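Local coordinates for protein predicted metal-dependent phosphohydrolase (Magnetospirillum magnetotacticum MS-1, PDB 3KH1) that is predicted to act as a metal-dependent phosphohydrolase of the HD-domain family, probably with 5'-deoxynucleotidase activity, at residues Leu146-Gly154 with Leu188-Tyr197; Asp21-Gln29 with Arg38-Trp46. One frame throughout, in Å; residues are numbered along the deposited sequence.

Overall arrangement
Both contacts belong to one largely helical HD-domain fold, and their centres lie about 22 Å apart. Contact 2 joins residues 21-29 to the strand and helix start at 38-46, about 10 Å from the centre of the chain. Contact 1 lies farther out, about 20 Å from that centre, where the ends of helices 132-151 and 179-195 meet. Helix 132-151 connects them: His148 CE1 packs 4.3 Å from Glu39 OE2, while Asp141 and Gln144 of this helix reach the 38-46 segment. Bound calcium is near each, about 4 Å from the Asn149 side chain and about 5 Å from that of Arg28. Both contacts also touch the second subunit.

Contact 1: residues Leu146-Gly154 with Leu188-Tyr197; sequences LLHNFETEG and LVDEAVRRGY
Phe150 and Ala192 bring their CA atoms to 6.3 Å where helices 146-151 and 188-195 run in nearly the same direction, 25° apart; the chains then draw together until the CA atoms of Gly154 and Tyr197 are 4.4 Å apart. Each helix ends in a Schellman motif, with Glu153 and Gly196 at positive phi. Phe150 is a knob set among Leu188, Glu191, Ala192 and Arg195. With its CG anti to the backbone N (chi1 -168°), the ring reaches across between the helices. Leu188 CD1 makes a CH-pi contact on one face, 3.8 Å from the centroid, and the Tyr197 edge comes down on the other in a T-shaped stack with centroids 5.4 Å apart. Phe150 CZ lies over the centre of the Arg195 guanidinium, 3.4 Å from its CZ. Glu191 OE2, 2.8 Å from NE, and Tyr197 OH, 2.9 Å from NH1, both accept in the guanidinium plane and fix its rotation. The tyrosine ring in turn receives Glu153 CA over its centre. An alanine in place of Tyr197 would probably uncover one face of Phe150 and leave Arg195 NH1 without its hydroxyl acceptor. No hydrogen bond crosses between the segments, so apolar and aromatic packing joins the helix ends, while the bonds from Arg195 to Glu191 and Tyr197 steady the guanidinium and the tyrosine ring against Phe150.

Contact 2: residues Asp21-Gln29 with Arg38-Trp46; sequences DKLKTILRQ and RENDAEHSW. With ACT (acetate ion), chain D.
Two backbone hydrogen bonds tie Ile26 and Arg28 to the opposing chain: Asp41 N gives to Ile26 O at 2.8 Å and Arg28 N to Glu39 O at 2.9 Å. They flank Leu27 and Asn40, an antiparallel non-hydrogen-bonded pair whose side chains share a face, with Leu27 CD2 3.6 Å from Asn40 CB. Charge gathers round Arg28. Its chain bends at chi3 (49°), laying the guanidinium flat over the His44 ring, the planes 14° apart, while NE makes a bent salt bridge to Glu39 OE1, which stands well out of the guanidinium plane. His44 ND1 gives to the same oxygen at 2.8 Å, approaching from the same face of the carboxylate. Glu39 OE2 is paired with Lys24 of the second subunit, and His44 NE2 is bonded to Asp141. Arg28 CG passes 3.2 Å from Asp41 OD1. The start of helix 41-54 probably borders the His-Asp doublet that names HD domains, since His75 packs on Ser45 and Asp76 on Asp41. A capping box begins this helix: Asn40 OD1 accepts from Glu43 N, and Glu43 OE2 from Asn40 N. Aliphatic carbons also meet: Leu23 crosses Asp41 at about a right angle, CD1 on CB, and Lys24 CG lies 3.6 Å from Ala42 CB. Arg38 grips an acetate, probably from the crystallisation liquor, through N and NE to OXT and NH2 to O; Leu27 CD1 covers one face of the Arg38 guanidinium, 3.3 Å from Arg38 NH2.

Contact 1: residues Leu146-Gly154 with Leu188-Tyr197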
loop_
_atom_site.group_PDB
_atom_site.type_symbol
_atom_site.label_atom_id
_atom_site.label_comp_id
_atom_site.label_asym_id
_atom_site.label_seq_id
_atom_site.Cartn_x
_atom_site.Cartn_y
_atom_site.Cartn_z
ATOM N N LEU A 146 -6.882 15.796 -4.503
ATOM C CA LEU A 146 -6.661 17.167 -4.993
ATOM C C LEU A 146 -5.420 17.246 -5.863
ATOM O O LEU A 146 -5.421 17.838 -6.959
ATOM C CB LEU A 146 -6.590 18.167 -3.848
ATOM C CG LEU A 146 -7.782 18.201 -2.904
ATOM C CD1 LEU A 146 -7.538 19.250 -1.784
ATOM C CD2 LEU A 146 -9.097 18.433 -3.602
ATOM N N LEU A 147 -4.354 16.606 -5.384
ATOM C CA LEU A 147 -3.132 16.487 -6.179
ATOM C C LEU A 147 -3.412 15.868 -7.521
ATOM O O LEU A 147 -2.932 16.351 -8.566
ATOM C CB LEU A 147 -2.075 15.670 -5.434
ATOM C CG LEU A 147 -1.561 16.182 -4.076
ATOM C CD1 LEU A 147 -0.550 15.214 -3.466
ATOM C CD2 LEU A 147 -0.922 17.524 -4.180
ATOM N N HIS A 148 -4.185 14.798 -7.518
ATOM C CA HIS A 148 -4.457 14.090 -8.787
ATOM C C HIS A 148 -5.366 14.881 -9.713
ATOM O O HIS A 148 -5.093 14.954 -10.914
ATOM C CB HIS A 148 -5.042 12.717 -8.508
ATOM C CG HIS A 148 -4.005 11.697 -8.164
ATOM N ND1 HIS A 148 -3.904 10.522 -8.839
ATOM C CD2 HIS A 148 -2.997 11.700 -7.242
ATOM C CE1 HIS A 148 -2.862 9.851 -8.374
ATOM N NE2 HIS A 148 -2.283 10.541 -7.411
ATOM N N ASN A 149 -6.382 15.562 -9.173
ATOM C CA ASN A 149 -7.234 16.363 -9.996
ATOM C C ASN A 149 -6.446 17.506 -10.619
ATOM O O ASN A 149 -6.674 17.897 -11.762
ATOM C CB ASN A 149 -8.424 16.912 -9.191
ATOM C CG ASN A 149 -9.724 16.266 -9.530
ATOM O OD1 ASN A 149 -10.127 16.185 -10.686
ATOM N ND2 ASN A 149 -10.450 15.889 -8.490
ATOM N N PHE A 150 -5.465 18.040 -9.904
ATOM C CA PHE A 150 -4.658 19.125 -10.475
ATOM C C PHE A 150 -3.840 18.569 -11.660
ATOM O O PHE A 150 -3.787 19.161 -12.735
ATOM C CB PHE A 150 -3.756 19.743 -9.421
ATOM C CG PHE A 150 -3.118 21.022 -9.859
ATOM C CD1 PHE A 150 -3.771 22.224 -9.653
ATOM C CD2 PHE A 150 -1.883 21.028 -10.457
ATOM C CE1 PHE A 150 -3.210 23.397 -10.062
ATOM C CE2 PHE A 150 -1.300 22.223 -10.903
ATOM C CZ PHE A 150 -1.958 23.410 -10.676
ATOM N N GLU A 151 -3.231 17.411 -11.479
ATOM C CA GLU A 151 -2.438 16.796 -12.532
ATOM C C GLU A 151 -3.234 16.421 -13.771
ATOM O O GLU A 151 -2.726 16.484 -14.875
ATOM C CB GLU A 151 -1.694 15.571 -12.034
ATOM C CG GLU A 151 -0.599 15.878 -10.968
ATOM C CD GLU A 151 0.411 16.933 -11.372
ATOM O OE1 GLU A 151 1.117 16.649 -12.357
ATOM O OE2 GLU A 151 0.440 18.019 -10.719
ATOM N N THR A 152 -4.494 16.011 -13.558
ATOM C CA THR A 152 -5.352 15.586 -14.638
ATOM C C THR A 152 -6.250 16.722 -15.191
ATOM O O THR A 152 -7.139 16.483 -16.006
ATOM C CB THR A 152 -6.237 14.398 -14.215
ATOM O OG1 THR A 152 -7.174 14.822 -13.208
ATOM C CG2 THR A 152 -5.378 13.206 -13.713
ATOM N N GLU A 153 -5.961 17.953 -14.798
ATOM C CA GLU A 153 -6.676 19.130 -15.272
ATOM C C GLU A 153 -8.169 19.030 -14.954
ATOM O O GLU A 153 -9.022 19.351 -15.786
ATOM C CB GLU A 153 -6.365 19.371 -16.773
ATOM C CG GLU A 153 -4.850 19.490 -17.064
ATOM C CD GLU A 153 -4.486 19.851 -18.508
ATOM O OE1 GLU A 153 -5.343 20.316 -19.263
ATOM O OE2 GLU A 153 -3.306 19.676 -18.861
ATOM N N GLY A 154 -8.482 18.570 -13.736
ATOM C CA GLY A 154 -9.870 18.371 -13.359
ATOM C C GLY A 154 -10.489 17.139 -13.973
ATOM O O GLY A 154 -11.659 17.126 -14.363
ATOM N N LEU A 188 -3.471 25.246 -4.019
ATOM C CA LEU A 188 -3.604 24.369 -5.173
ATOM C C LEU A 188 -4.971 24.525 -5.798
ATOM O O LEU A 188 -5.110 24.619 -7.019
ATOM C CB LEU A 188 -3.377 22.901 -4.739
ATOM C CG LEU A 188 -3.232 21.841 -5.830
ATOM C CD1 LEU A 188 -1.875 21.981 -6.565
ATOM C CD2 LEU A 188 -3.396 20.447 -5.240
ATOM N N VAL A 189 -6.013 24.546 -4.950
ATOM C CA VAL A 189 -7.378 24.678 -5.452
ATOM C C VAL A 189 -7.616 26.068 -6.050
ATOM O O VAL A 189 -8.245 26.190 -7.081
ATOM C CB VAL A 189 -8.359 24.343 -4.291
ATOM C CG1 VAL A 189 -9.801 24.720 -4.638
ATOM C CG2 VAL A 189 -8.242 22.833 -3.937
ATOM N N ASP A 190 -7.056 27.116 -5.431
ATOM C CA ASP A 190 -7.129 28.447 -6.020
ATOM C C ASP A 190 -6.584 28.437 -7.440
ATOM O O ASP A 190 -7.165 29.015 -8.346
ATOM C CB ASP A 190 -6.307 29.482 -5.220
ATOM C CG ASP A 190 -6.942 29.882 -3.883
ATOM O OD1 ASP A 190 -8.142 29.611 -3.648
ATOM O OD2 ASP A 190 -6.207 30.482 -3.049
ATOM N N GLU A 191 -5.419 27.813 -7.615
ATOM C CA GLU A 191 -4.801 27.754 -8.931
ATOM C C GLU A 191 -5.660 26.897 -9.877
ATOM O O GLU A 191 -5.805 27.229 -11.053
ATOM C CB GLU A 191 -3.377 27.225 -8.841
ATOM C CG GLU A 191 -2.669 27.087 -10.195
ATOM C CD GLU A 191 -2.369 28.387 -10.932
ATOM O OE1 GLU A 191 -2.387 29.471 -10.316
ATOM O OE2 GLU A 191 -2.097 28.304 -12.155
ATOM N N ALA A 192 -6.206 25.773 -9.400
ATOM C CA ALA A 192 -7.095 24.957 -10.229
ATOM C C ALA A 192 -8.262 25.772 -10.774
ATOM O O ALA A 192 -8.659 25.625 -11.940
ATOM C CB ALA A 192 -7.622 23.777 -9.388
ATOM N N VAL A 193 -8.817 26.651 -9.949
ATOM C CA VAL A 193 -9.949 27.465 -10.395
ATOM C C VAL A 193 -9.469 28.440 -11.475
ATOM O O VAL A 193 -10.111 28.616 -12.510
ATOM C CB VAL A 193 -10.635 28.208 -9.201
ATOM C CG1 VAL A 193 -11.628 29.252 -9.700
ATOM C CG2 VAL A 193 -11.319 27.222 -8.268
ATOM N N ARG A 194 -8.319 29.076 -11.233
ATOM C CA ARG A 194 -7.748 29.993 -12.223
ATOM C C ARG A 194 -7.509 29.308 -13.572
ATOM O O ARG A 194 -7.672 29.951 -14.613
ATOM C CB ARG A 194 -6.434 30.591 -11.732
ATOM C CG ARG A 194 -6.579 31.591 -10.617
ATOM C CD ARG A 194 -5.161 32.103 -10.178
ATOM N NE ARG A 194 -4.467 32.711 -11.317
ATOM C CZ ARG A 194 -4.467 34.028 -11.571
ATOM N NH1 ARG A 194 -3.848 34.521 -12.642
ATOM N NH2 ARG A 194 -5.109 34.851 -10.760
ATOM N N ARG A 195 -7.111 28.027 -13.557
ATOM C CA ARG A 195 -6.825 27.294 -14.770
ATOM C C ARG A 195 -8.039 26.662 -15.425
ATOM O O ARG A 195 -7.910 26.090 -16.510
ATOM C CB ARG A 195 -5.815 26.191 -14.484
ATOM C CG ARG A 195 -4.491 26.673 -13.988
ATOM C CD ARG A 195 -3.523 25.528 -13.951
ATOM N NE ARG A 195 -2.199 25.868 -13.461
ATOM C CZ ARG A 195 -1.157 25.053 -13.580
ATOM N NH1 ARG A 195 -1.277 23.888 -14.201
ATOM N NH2 ARG A 195 -0.005 25.364 -13.019
ATOM N N GLY A 196 -9.199 26.773 -14.782
ATOM C CA GLY A 196 -10.456 26.205 -15.298
ATOM C C GLY A 196 -10.596 24.698 -15.059
ATOM O O GLY A 196 -11.432 24.054 -15.686
ATOM N N TYR A 197 -9.809 24.147 -14.138
ATOM C CA TYR A 197 -9.926 22.727 -13.826
ATOM C C TYR A 197 -11.149 22.405 -12.944
ATOM O O TYR A 197 -11.612 21.257 -12.858
ATOM C CB TYR A 197 -8.696 22.275 -13.016
ATOM C CG TYR A 197 -7.344 22.389 -13.687
ATOM C CD1 TYR A 197 -7.215 22.650 -15.044
ATOM C CD2 TYR A 197 -6.177 22.158 -12.958
ATOM C CE1 TYR A 197 -5.948 22.703 -15.628
ATOM C CE2 TYR A 197 -4.937 22.203 -13.552
ATOM C CZ TYR A 197 -4.826 22.475 -14.882
ATOM O OH TYR A 197 -3.561 22.541 -15.464
#

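Contact 2: residues Asp21-Gln29 with Arg38-Trp46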
loop_
_atom_site.group_PDB
_atom_site.type_symbol
_atom_site.label_atom_id
_atom_site.label_comp_id
_atom_site.label_asym_id
_atom_site.label_seq_id
_atom_site.Cartn_x
_atom_site.Cartn_y
_atom_site.Cartn_z
ATOM N N ASP A 21 -6.336 -9.368 -1.102
ATOM C CA ASP A 21 -6.043 -9.169 -2.522
ATOM C C ASP A 21 -7.177 -8.467 -3.237
ATOM O O ASP A 21 -6.954 -7.712 -4.213
ATOM C CB ASP A 21 -5.729 -10.497 -3.256
ATOM C CG ASP A 21 -5.038 -10.291 -4.642
ATOM O OD1 ASP A 21 -3.845 -9.961 -4.629
ATOM O OD2 ASP A 21 -5.657 -10.554 -5.723
ATOM N N LYS A 22 -8.409 -8.773 -2.812
ATOM C CA LYS A 22 -9.592 -8.261 -3.488
ATOM C C LYS A 22 -9.715 -6.747 -3.446
ATOM O O LYS A 22 -10.439 -6.164 -4.257
ATOM C CB LYS A 22 -10.823 -8.904 -2.888
ATOM C CG LYS A 22 -10.908 -10.405 -3.135
ATOM C CD LYS A 22 -12.170 -10.988 -2.441
ATOM C CE LYS A 22 -12.332 -12.482 -2.594
ATOM N NZ LYS A 22 -13.577 -12.943 -1.842
ATOM N N LEU A 23 -9.001 -6.078 -2.551
ATOM C CA LEU A 23 -9.078 -4.602 -2.503
ATOM C C LEU A 23 -8.577 -3.994 -3.806
ATOM O O LEU A 23 -8.947 -2.883 -4.195
ATOM C CB LEU A 23 -8.315 -4.065 -1.294
ATOM C CG LEU A 23 -8.478 -2.565 -1.043
ATOM C CD1 LEU A 23 -9.955 -2.270 -0.728
ATOM C CD2 LEU A 23 -7.559 -2.135 0.047
ATOM N N LYS A 24 -7.697 -4.722 -4.477
ATOM C CA LYS A 24 -7.080 -4.281 -5.729
ATOM C C LYS A 24 -8.095 -4.109 -6.854
ATOM O O LYS A 24 -7.789 -3.377 -7.799
ATOM C CB LYS A 24 -5.988 -5.287 -6.138
ATOM C CG LYS A 24 -4.818 -5.336 -5.115
ATOM C CD LYS A 24 -3.906 -6.532 -5.320
ATOM C CE LYS A 24 -2.919 -6.686 -4.173
ATOM N NZ LYS A 24 -2.085 -7.943 -4.305
ATOM N N THR A 25 -9.265 -4.702 -6.717
ATOM C CA THR A 25 -10.298 -4.690 -7.726
ATOM C C THR A 25 -11.347 -3.598 -7.497
ATOM O O THR A 25 -12.254 -3.456 -8.299
ATOM C CB THR A 25 -11.065 -6.106 -7.785
ATOM O OG1 THR A 25 -11.853 -6.268 -6.615
ATOM C CG2 THR A 25 -10.151 -7.224 -7.864
ATOM N N ILE A 26 -11.237 -2.840 -6.407
ATOM C CA ILE A 26 -12.228 -1.794 -6.057
ATOM C C ILE A 26 -11.733 -0.477 -6.616
ATOM O O ILE A 26 -10.648 0.029 -6.246
ATOM C CB ILE A 26 -12.453 -1.693 -4.558
ATOM C CG1 ILE A 26 -12.837 -3.038 -3.938
ATOM C CG2 ILE A 26 -13.525 -0.607 -4.241
ATOM C CD1 ILE A 26 -14.124 -3.651 -4.496
ATOM N N LEU A 27 -12.490 0.094 -7.528
ATOM C CA LEU A 27 -12.078 1.314 -8.261
ATOM C C LEU A 27 -12.704 2.602 -7.733
ATOM O O LEU A 27 -13.880 2.660 -7.374
ATOM C CB LEU A 27 -12.411 1.180 -9.744
ATOM C CG LEU A 27 -11.738 -0.057 -10.382
ATOM C CD1 LEU A 27 -12.044 -0.241 -11.822
ATOM C CD2 LEU A 27 -10.195 -0.055 -10.121
ATOM N N ARG A 28 -11.886 3.624 -7.687
ATOM C CA ARG A 28 -12.259 4.966 -7.287
ATOM C C ARG A 28 -12.559 5.812 -8.525
ATOM O O ARG A 28 -12.319 5.391 -9.662
ATOM C CB ARG A 28 -11.085 5.592 -6.532
ATOM C CG ARG A 28 -10.796 4.897 -5.230
ATOM C CD ARG A 28 -9.479 5.248 -4.598
ATOM N NE ARG A 28 -9.272 6.668 -4.528
ATOM C CZ ARG A 28 -9.713 7.531 -3.651
ATOM N NH1 ARG A 28 -10.293 7.110 -2.554
ATOM N NH2 ARG A 28 -9.431 8.844 -3.827
ATOM N N GLN A 29 -13.021 7.045 -8.322
ATOM C CA GLN A 29 -13.165 7.996 -9.446
ATOM C C GLN A 29 -11.919 8.833 -9.722
ATOM O O GLN A 29 -11.787 9.404 -10.817
ATOM C CB GLN A 29 -14.351 8.932 -9.208
ATOM C CG GLN A 29 -15.649 8.206 -9.272
ATOM C CD GLN A 29 -15.846 7.555 -10.629
ATOM O OE1 GLN A 29 -15.884 8.251 -11.661
ATOM N NE2 GLN A 29 -15.977 6.217 -10.645
ATOM N N ARG A 38 -8.698 4.866 -13.864
ATOM C CA ARG A 38 -9.053 5.091 -12.453
ATOM C C ARG A 38 -8.049 4.406 -11.544
ATOM O O ARG A 38 -7.569 3.291 -11.833
ATOM C CB ARG A 38 -10.441 4.538 -12.179
ATOM C CG ARG A 38 -11.565 5.344 -12.801
ATOM C CD ARG A 38 -12.879 4.561 -12.788
ATOM N NE ARG A 38 -12.737 3.396 -13.668
ATOM C CZ ARG A 38 -13.521 2.331 -13.683
ATOM N NH1 ARG A 38 -14.554 2.234 -12.853
ATOM N NH2 ARG A 38 -13.267 1.308 -14.490
ATOM N N GLU A 39 -7.815 5.025 -10.391
ATOM C CA GLU A 39 -7.087 4.443 -9.286
ATOM C C GLU A 39 -7.875 3.378 -8.555
ATOM O O GLU A 39 -9.104 3.526 -8.400
ATOM C CB GLU A 39 -6.756 5.604 -8.297
ATOM C CG GLU A 39 -5.764 5.297 -7.295
ATOM C CD GLU A 39 -5.547 6.449 -6.326
ATOM O OE1 GLU A 39 -6.523 7.061 -5.804
ATOM O OE2 GLU A 39 -4.395 6.620 -6.002
ATOM N N ASN A 40 -7.221 2.295 -8.123
ATOM C CA ASN A 40 -7.851 1.327 -7.276
ATOM C C ASN A 40 -7.581 1.588 -5.789
ATOM O O ASN A 40 -6.678 2.341 -5.413
ATOM C CB ASN A 40 -7.567 -0.126 -7.726
ATOM C CG ASN A 40 -6.190 -0.618 -7.357
ATOM O OD1 ASN A 40 -5.807 -0.650 -6.162
ATOM N ND2 ASN A 40 -5.434 -1.094 -8.357
ATOM N N ASP A 41 -8.360 0.959 -4.907
ATOM C CA ASP A 41 -8.247 1.231 -3.487
ATOM C C ASP A 41 -6.900 0.798 -2.918
ATOM O O ASP A 41 -6.416 1.423 -1.979
ATOM C CB ASP A 41 -9.355 0.526 -2.689
ATOM C CG ASP A 41 -10.633 1.292 -2.621
ATOM O OD1 ASP A 41 -10.767 2.378 -3.216
ATOM O OD2 ASP A 41 -11.528 0.765 -1.906
ATOM N N ALA A 42 -6.344 -0.320 -3.385
ATOM C CA ALA A 42 -5.064 -0.809 -2.832
ATOM C C ALA A 42 -3.957 0.166 -3.187
ATOM O O ALA A 42 -3.162 0.544 -2.330
ATOM C CB ALA A 42 -4.748 -2.227 -3.350
ATOM N N GLU A 43 -3.875 0.585 -4.446
ATOM C CA GLU A 43 -2.785 1.501 -4.830
ATOM C C GLU A 43 -3.013 2.889 -4.220
ATOM O O GLU A 43 -2.050 3.557 -3.892
ATOM C CB GLU A 43 -2.575 1.539 -6.281
ATOM C CG GLU A 43 -3.665 2.101 -6.976
ATOM C CD GLU A 43 -3.677 1.785 -8.568
ATOM O OE1 GLU A 43 -2.824 1.083 -9.161
ATOM O OE2 GLU A 43 -4.600 2.251 -9.138
ATOM N N HIS A 44 -4.269 3.272 -3.952
ATOM C CA HIS A 44 -4.568 4.519 -3.227
ATOM C C HIS A 44 -4.022 4.446 -1.814
ATOM O O HIS A 44 -3.338 5.389 -1.376
ATOM C CB HIS A 44 -6.085 4.777 -3.206
ATOM C CG HIS A 44 -6.475 6.013 -2.467
ATOM N ND1 HIS A 44 -6.363 7.273 -3.031
ATOM C CD2 HIS A 44 -6.888 6.208 -1.187
ATOM C CE1 HIS A 44 -6.779 8.171 -2.150
ATOM N NE2 HIS A 44 -7.050 7.560 -1.017
ATOM N N SER A 45 -4.291 3.335 -1.108
ATOM C CA SER A 45 -3.807 3.185 0.253
ATOM C C SER A 45 -2.260 3.130 0.256
ATOM O O SER A 45 -1.646 3.680 1.181
ATOM C CB SER A 45 -4.427 1.977 0.935
ATOM O OG SER A 45 -5.767 2.282 1.314
ATOM N N TRP A 46 -1.626 2.445 -0.704
ATOM C CA TRP A 46 -0.166 2.529 -0.826
ATOM C C TRP A 46 0.280 3.985 -0.846
ATOM O O TRP A 46 1.209 4.371 -0.138
ATOM C CB TRP A 46 0.318 1.827 -2.125
ATOM C CG TRP A 46 1.756 2.176 -2.418
ATOM C CD1 TRP A 46 2.829 1.635 -1.825
ATOM C CD2 TRP A 46 2.221 3.158 -3.337
ATOM N NE1 TRP A 46 3.958 2.226 -2.264
ATOM C CE2 TRP A 46 3.613 3.173 -3.214
ATOM C CE3 TRP A 46 1.593 4.007 -4.234
ATOM C CZ2 TRP A 46 4.419 4.043 -3.931
ATOM C CZ3 TRP A 46 2.409 4.855 -5.003
ATOM C CH2 TRP A 46 3.803 4.871 -4.835
HETATM C C ACT D . -10.518 2.699 -16.409
HETATM O O ACT D . -10.665 1.551 -15.961
HETATM O OXT ACT D . -10.623 3.650 -15.630
HETATM C CH3 ACT D . -10.202 2.910 -17.855
HETATM O O HOH W 1 -11.386 4.619 -1.730
#